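Local coordinates for protein phosphoribosylformylglycinamidine synthase 2 (Thermus thermophilus, PDB 3VIU) that belongs to the PurM-like AIR synthase-related family, carrying two copies of its paired N- and C-terminal domains, and binds ADP and a magnesium ion, at residues G70-G75 with V80-E85. Residues are numbered along the deposited sequence; the frame is centred on the assembly and turned at random.
With ADP (adenosine-5'-diphosphate), chain B.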
loop_
_atom_site.group_PDB
_atom_site.type_symbol
_atom_site.label_atom_id
_atom_site.label_comp_id
_atom_site.label_asym_id
_atom_site.label_seq_id
_atom_site.Cartn_x
_atom_site.Cartn_y
_atom_site.Cartn_z
ATOM N N GLY A 70 -5.065 2.913 -10.058
ATOM C CA GLY A 70 -5.522 1.748 -10.787
ATOM C C GLY A 70 -6.993 1.522 -10.484
ATOM O O GLY A 70 -7.455 1.801 -9.379
ATOM N N VAL A 71 -7.740 1.030 -11.465
ATOM C CA VAL A 71 -9.160 0.789 -11.280
ATOM C C VAL A 71 -9.531 -0.584 -11.795
ATOM O O VAL A 71 -9.115 -0.981 -12.878
ATOM C CB VAL A 71 -10.014 1.825 -12.045
ATOM C CG1 VAL A 71 -11.481 1.724 -11.598
ATOM C CG2 VAL A 71 -9.461 3.225 -11.822
ATOM N N VAL A 72 -10.312 -1.309 -11.006
ATOM C CA VAL A 72 -10.758 -2.637 -11.390
ATOM C C VAL A 72 -12.269 -2.708 -11.258
ATOM O O VAL A 72 -12.875 -1.958 -10.489
ATOM C CB VAL A 72 -10.132 -3.734 -10.499
ATOM C CG1 VAL A 72 -8.619 -3.679 -10.599
ATOM C CG2 VAL A 72 -10.596 -3.570 -9.055
ATOM N N ARG A 73 -12.871 -3.611 -12.021
ATOM C CA ARG A 73 -14.315 -3.810 -12.004
ATOM C C ARG A 73 -14.663 -4.732 -10.837
ATOM O O ARG A 73 -13.976 -5.729 -10.615
ATOM C CB ARG A 73 -14.750 -4.451 -13.325
ATOM C CG ARG A 73 -16.229 -4.711 -13.445
ATOM C CD ARG A 73 -16.705 -4.277 -14.809
ATOM N NE ARG A 73 -16.168 -5.102 -15.880
ATOM C CZ ARG A 73 -16.175 -4.746 -17.159
ATOM N NH1 ARG A 73 -16.683 -3.575 -17.515
ATOM N NH2 ARG A 73 -15.692 -5.565 -18.083
ATOM N N VAL A 74 -15.716 -4.403 -10.090
ATOM C CA VAL A 74 -16.109 -5.242 -8.964
ATOM C C VAL A 74 -17.517 -5.805 -9.136
ATOM O O VAL A 74 -17.975 -6.611 -8.322
ATOM C CB VAL A 74 -16.013 -4.483 -7.616
ATOM C CG1 VAL A 74 -14.605 -3.917 -7.437
ATOM C CG2 VAL A 74 -17.044 -3.379 -7.555
ATOM N N GLY A 75 -18.207 -5.382 -10.192
ATOM C CA GLY A 75 -19.539 -5.906 -10.443
ATOM C C GLY A 75 -20.739 -5.013 -10.198
ATOM O O GLY A 75 -20.639 -3.951 -9.579
ATOM N N VAL A 80 -13.611 -0.057 -8.502
ATOM C CA VAL A 80 -12.821 0.360 -7.358
ATOM C C VAL A 80 -11.453 0.869 -7.794
ATOM O O VAL A 80 -10.727 0.198 -8.531
ATOM C CB VAL A 80 -12.636 -0.797 -6.346
ATOM C CG1 VAL A 80 -11.576 -0.443 -5.319
ATOM C CG2 VAL A 80 -13.946 -1.072 -5.642
ATOM N N ALA A 81 -11.121 2.073 -7.347
ATOM C CA ALA A 81 -9.838 2.661 -7.664
ATOM C C ALA A 81 -8.985 2.537 -6.415
ATOM O O ALA A 81 -9.491 2.639 -5.299
ATOM C CB ALA A 81 -10.005 4.126 -8.035
ATOM N N PHE A 82 -7.695 2.287 -6.592
ATOM C CA PHE A 82 -6.811 2.203 -5.448
ATOM C C PHE A 82 -5.366 2.381 -5.860
ATOM O O PHE A 82 -5.016 2.269 -7.033
ATOM C CB PHE A 82 -7.004 0.885 -4.683
ATOM C CG PHE A 82 -6.654 -0.350 -5.469
ATOM C CD1 PHE A 82 -7.464 -0.787 -6.511
ATOM C CD2 PHE A 82 -5.534 -1.100 -5.139
ATOM C CE1 PHE A 82 -7.161 -1.958 -7.208
ATOM C CE2 PHE A 82 -5.225 -2.273 -5.830
ATOM C CZ PHE A 82 -6.039 -2.701 -6.864
ATOM N N LYS A 83 -4.532 2.675 -4.873
ATOM C CA LYS A 83 -3.119 2.893 -5.110
ATOM C C LYS A 83 -2.421 3.094 -3.774
ATOM O O LYS A 83 -3.062 3.406 -2.765
ATOM C CB LYS A 83 -2.933 4.138 -5.975
ATOM C CG LYS A 83 -1.495 4.467 -6.291
ATOM C CD LYS A 83 -1.401 5.879 -6.828
ATOM C CE LYS A 83 0.031 6.339 -6.919
ATOM N NZ LYS A 83 0.071 7.790 -7.220
ATOM N N ILE A 84 -1.108 2.910 -3.773
ATOM C CA ILE A 84 -0.319 3.091 -2.567
ATOM C C ILE A 84 0.810 4.063 -2.899
ATOM O O ILE A 84 1.387 4.012 -3.987
ATOM C CB ILE A 84 0.229 1.731 -2.054
ATOM C CG1 ILE A 84 0.855 1.903 -0.672
ATOM C CG2 ILE A 84 1.239 1.163 -3.033
ATOM C CD1 ILE A 84 1.284 0.594 -0.046
ATOM N N GLU A 85 1.090 4.968 -1.969
ATOM C CA GLU A 85 2.122 5.995 -2.127
ATOM C C GLU A 85 3.035 5.918 -0.920
ATOM O O GLU A 85 2.764 5.187 0.019
ATOM C CB GLU A 85 1.489 7.398 -2.128
ATOM C CG GLU A 85 1.286 8.108 -3.464
ATOM C CD GLU A 85 0.774 9.546 -3.262
ATOM O OE1 GLU A 85 0.550 10.272 -4.260
ATOM O OE2 GLU A 85 0.597 9.955 -2.089
HETATM P PB ADP B . 1.606 10.784 -8.007
HETATM O O1B ADP B . 2.842 11.615 -8.006
HETATM O O2B ADP B . 1.440 10.078 -6.569
HETATM O O3B ADP B . 0.286 11.784 -8.330
HETATM P PA ADP B . 3.230 9.225 -9.549
HETATM O O1A ADP B . 3.728 10.128 -10.622
HETATM O O2A ADP B . 4.199 9.366 -8.257
HETATM O O3A ADP B . 1.684 9.628 -9.166
HETATM O "O5'" ADP B . 3.255 7.657 -10.008
HETATM C "C5'" ADP B . 3.621 7.568 -11.399
HETATM C "C4'" ADP B . 2.731 6.574 -12.202
HETATM O "O4'" ADP B . 3.413 5.293 -12.388
HETATM C "C3'" ADP B . 1.380 6.231 -11.522
HETATM O "O3'" ADP B . 0.383 6.001 -12.526
HETATM C "C2'" ADP B . 1.705 4.976 -10.712
HETATM O "O2'" ADP B . 0.542 4.186 -10.445
HETATM C "C1'" ADP B . 2.740 4.261 -11.584
HETATM N N9 ADP B . 3.711 3.515 -10.771
HETATM C C8 ADP B . 4.755 4.044 -10.065
HETATM N N7 ADP B . 5.419 3.103 -9.458
HETATM C C5 ADP B . 4.850 1.910 -9.730
HETATM C C6 ADP B . 5.117 0.564 -9.367
HETATM N N6 ADP B . 6.184 0.258 -8.542
HETATM N N1 ADP B . 4.309 -0.409 -9.842
HETATM C C2 ADP B . 3.268 -0.133 -10.643
HETATM N N3 ADP B . 2.984 1.119 -11.008
HETATM C C4 ADP B . 3.737 2.155 -10.581
#
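V72 and V80 face each other in a hydrogen-bonded pair of an antiparallel beta hairpin, strands 70-75 and 78-86, within the first PurM-like N-terminal domain. Paired backbone bonds join V72 to V80 and G70 to F82; the F82 N to G70 O bond is 2.8 Å long. Beta-branched valines suit the extended backbone of V72 and V80; V72 and V74 also pack against strand 479-488. V74 CG1, anti to its own carbonyl carbon (chi1 -55°), lies 3.4 Å from V80 CG2, the two side chains crossing at about a right angle. F82 holds CG between its backbone N and carbonyl carbon (chi1 64°), which brings the ring back toward strand 70-75: V72 CG1 meets the ring edge at CE1, 4.1 Å away and near the ring plane. G70, opposite F82, adds no side chain beside this ring. On the other face V71 CG2 meets the small A81 CB at 3.9 Å, in the non-hydrogen-bonded pair. Beyond the paired residues strand 78-86 runs on to the ADP pocket, where K83, extended throughout, delivers its ammonium to the diphosphate, NZ bonding O2B of ADP at 2.7 Å and the bridging O3A at 3.1 Å.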